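Local coordinates for protein putative thioesterase (Escherichia coli, PDB 5UGZ) that acts as a type II thioesterase of the colibactin biosynthetic pathway, releasing intermediates from its NRPS/PKS assembly line by hydrolysis, at residues I94-S98 with H235-D239. Residues are numbered along the deposited sequence; the frame is centred on the assembly and turned at random.
Sequences IFGHS and HFFVD
Between His97 and Val238 the two backbones come within 7.6 Å, CA to CA, as the end of strand 91-97 meets the start of the short helix 237-240. Ser98 follows the strand in a strained turn, with positive phi (57°), in a Gly-X-Ser-X-Gly sequence, a pattern that fits the nucleophile elbow of alpha/beta-hydrolase thioesterases. Ser98 OG lies at the edge of the His235 ring, near the ring plane and 3.3 Å from His235 NE2, while ND1 of that ring is hydrogen-bonded to Asp206, an arrangement consistent with a Ser-His-Asp catalytic triad. With CG anti to the backbone N (chi1 -171°), the His97 ring reaches across to the other segment, and His97 NE2 sits over one face of the His235 ring, 3.5 Å from His235 CE1, the two planes inclined at 57°. His97 NE2 is also 3.0 Å from the backbone O of His235, whereas His97 ND1 is hydrogen-bonded to Ser125. An imidazole suits this place because it offers both that polar nitrogen and a flat face, which Val238 CG1 covers in a CH-pi contact, 3.8 Å from the centroid. The edge of the His97 ring points toward the face of Phe237 in an offset edge-to-face pair. Replacing this histidine by an alanine would take the ring away from the face of His235 and is likely to leave Ser125 OG without its ND1 partner and Val238 CG1 without its aromatic face. Val238 turns its other methyl, CG2, to the edge of Phe95, 3.7 Å from Phe95 CZ. Phe95 and Phe237 both touch Phe201 on strand 198-203. The contact lies at the C-terminal end of the inner strand 91-97, with strand 121-125 beside it and helix 99-113 leading away from the turn.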
ATOM      1  N   ILE A  94       9.021   1.938  -3.521  1.00 14.13           N
ATOM      2  CA  ILE A  94       7.686   1.356  -3.488  1.00 14.31           C
ATOM      3  C   ILE A  94       6.893   1.994  -2.360  1.00 13.26           C
ATOM      4  O   ILE A  94       7.361   2.041  -1.220  1.00 12.54           O
ATOM      5  CB  ILE A  94       7.718  -0.170  -3.310  1.00 12.83           C
ATOM      6  CG1 ILE A  94       8.798  -0.759  -4.227  1.00 14.69           C
ATOM      7  CG2 ILE A  94       6.308  -0.756  -3.558  1.00 12.19           C
ATOM      8  CD1 ILE A  94       8.899  -2.254  -4.217  1.00 14.66           C
ATOM      9  N   PHE A  95       5.699   2.488  -2.685  1.00 11.15           N
ATOM     10  CA  PHE A  95       4.765   3.033  -1.718  1.00 11.47           C
ATOM     11  C   PHE A  95       3.494   2.200  -1.781  1.00 12.34           C
ATOM     12  O   PHE A  95       3.024   1.870  -2.870  1.00 12.22           O
ATOM     13  CB  PHE A  95       4.453   4.524  -2.020  1.00 12.41           C
ATOM     14  CG  PHE A  95       3.439   5.137  -1.094  1.00 13.40           C
ATOM     15  CD1 PHE A  95       2.078   4.883  -1.258  1.00 13.20           C
ATOM     16  CD2 PHE A  95       3.841   5.961  -0.053  1.00 15.90           C
ATOM     17  CE1 PHE A  95       1.131   5.433  -0.399  1.00 13.44           C
ATOM     18  CE2 PHE A  95       2.890   6.526   0.812  1.00 16.59           C
ATOM     19  CZ  PHE A  95       1.535   6.255   0.634  1.00 14.05           C
ATOM     20  N   GLY A  96       2.946   1.858  -0.623  1.00 12.82           N
ATOM     21  CA  GLY A  96       1.651   1.197  -0.561  1.00 12.51           C
ATOM     22  C   GLY A  96       0.923   1.652   0.678  1.00 12.46           C
ATOM     23  O   GLY A  96       1.544   1.936   1.701  1.00 14.28           O
ATOM     24  N   HIS A  97      -0.404   1.755   0.581  1.00 15.49           N
ATOM     25  CA  HIS A  97      -1.256   2.122   1.711  1.00 14.36           C
ATOM     26  C   HIS A  97      -2.076   0.910   2.131  1.00 16.05           C
ATOM     27  O   HIS A  97      -2.696   0.246   1.290  1.00 16.82           O
ATOM     28  CB  HIS A  97      -2.186   3.299   1.379  1.00 12.96           C
ATOM     29  CG  HIS A  97      -2.928   3.843   2.573  1.00 14.74           C
ATOM     30  ND1 HIS A  97      -2.380   4.767   3.440  1.00 15.59           N
ATOM     31  CD2 HIS A  97      -4.166   3.578   3.052  1.00 16.44           C
ATOM     32  CE1 HIS A  97      -3.252   5.054   4.390  1.00 16.47           C
ATOM     33  NE2 HIS A  97      -4.343   4.343   4.177  1.00 15.88           N
ATOM     34  N   SER A  98      -2.056   0.613   3.429  1.00 17.27           N
ATOM     35  CA  SER A  98      -2.853  -0.462   4.041  1.00 17.82           C
ATOM     36  C   SER A  98      -2.546  -1.797   3.368  1.00 15.87           C
ATOM     37  O   SER A  98      -1.394  -2.254   3.456  1.00 16.11           O
ATOM     38  CB  SER A  98      -4.315  -0.042   4.024  1.00 17.88           C
ATOM     39  OG  SER A  98      -4.928  -0.516   5.204  1.00 24.47           O
ATOM     40  N   HIS A 235      -7.837   7.086   8.555  1.00 28.20           N
ATOM     41  CA  HIS A 235      -7.181   6.130   7.672  1.00 27.03           C
ATOM     42  C   HIS A 235      -6.866   6.741   6.320  1.00 24.83           C
ATOM     43  O   HIS A 235      -5.882   6.362   5.680  1.00 23.49           O
ATOM     44  CB  HIS A 235      -8.068   4.901   7.499  1.00 25.70           C
ATOM     45  CG  HIS A 235      -7.415   3.773   6.766  1.00 25.85           C
ATOM     46  ND1 HIS A 235      -6.300   3.120   7.244  1.00 25.25           N
ATOM     47  CD2 HIS A 235      -7.745   3.157   5.605  1.00 25.15           C
ATOM     48  CE1 HIS A 235      -5.959   2.162   6.401  1.00 23.58           C
ATOM     49  NE2 HIS A 235      -6.820   2.161   5.399  1.00 26.31           N
ATOM     50  N   PHE A 236      -7.694   7.669   5.856  1.00 25.93           N
ATOM     51  CA  PHE A 236      -7.574   8.174   4.497  1.00 24.73           C
ATOM     52  C   PHE A 236      -6.879   9.522   4.453  1.00 22.40           C
ATOM     53  O   PHE A 236      -7.121  10.314   3.537  1.00 21.69           O
ATOM     54  CB  PHE A 236      -8.948   8.219   3.832  1.00 26.02           C
ATOM     55  CG  PHE A 236      -9.482   6.857   3.510  1.00 26.99           C
ATOM     56  CD1 PHE A 236      -9.363   6.341   2.234  1.00 24.36           C
ATOM     57  CD2 PHE A 236     -10.063   6.078   4.492  1.00 28.30           C
ATOM     58  CE1 PHE A 236      -9.829   5.100   1.943  1.00 25.38           C
ATOM     59  CE2 PHE A 236     -10.531   4.819   4.204  1.00 27.76           C
ATOM     60  CZ  PHE A 236     -10.408   4.328   2.930  1.00 28.70           C
ATOM     61  N   PHE A 237      -5.999   9.779   5.430  1.00 23.60           N
ATOM     62  CA  PHE A 237      -5.054  10.882   5.327  1.00 22.07           C
ATOM     63  C   PHE A 237      -4.243  10.794   4.043  1.00 20.74           C
ATOM     64  O   PHE A 237      -3.817  11.824   3.518  1.00 22.16           O
ATOM     65  CB  PHE A 237      -4.117  10.895   6.539  1.00 22.03           C
ATOM     66  CG  PHE A 237      -3.115   9.781   6.530  1.00 20.90           C
ATOM     67  CD1 PHE A 237      -1.985   9.853   5.726  1.00 21.30           C
ATOM     68  CD2 PHE A 237      -3.303   8.660   7.308  1.00 22.20           C
ATOM     69  CE1 PHE A 237      -1.072   8.831   5.697  1.00 20.63           C
ATOM     70  CE2 PHE A 237      -2.389   7.640   7.287  1.00 20.80           C
ATOM     71  CZ  PHE A 237      -1.271   7.726   6.478  1.00 21.50           C
ATOM     72  N   VAL A 238      -4.021   9.578   3.519  1.00 17.43           N
ATOM     73  CA  VAL A 238      -3.220   9.418   2.300  1.00 18.71           C
ATOM     74  C   VAL A 238      -3.836  10.172   1.123  1.00 18.63           C
ATOM     75  O   VAL A 238      -3.124  10.594   0.203  1.00 17.95           O
ATOM     76  CB  VAL A 238      -3.024   7.918   1.967  1.00 18.15           C
ATOM     77  CG1 VAL A 238      -4.322   7.303   1.435  1.00 16.91           C
ATOM     78  CG2 VAL A 238      -1.870   7.713   0.970  1.00 14.32           C
ATOM     79  N   ASP A 239      -5.155  10.337   1.113  1.00 18.47           N
ATOM     80  CA  ASP A 239      -5.795  11.133   0.072  1.00 17.68           C
ATOM     81  C   ASP A 239      -5.970  12.577   0.496  1.00 20.42           C
ATOM     82  O   ASP A 239      -5.694  13.486  -0.288  1.00 20.19           O
ATOM     83  CB  ASP A 239      -7.177  10.577  -0.301  1.00 19.26           C
ATOM     84  CG  ASP A 239      -7.123   9.198  -0.920  1.00 21.03           C
ATOM     85  OD1 ASP A 239      -6.524   9.033  -2.005  1.00 18.74           O
ATOM     86  OD2 ASP A 239      -7.709   8.278  -0.321  1.00 25.92           O
TER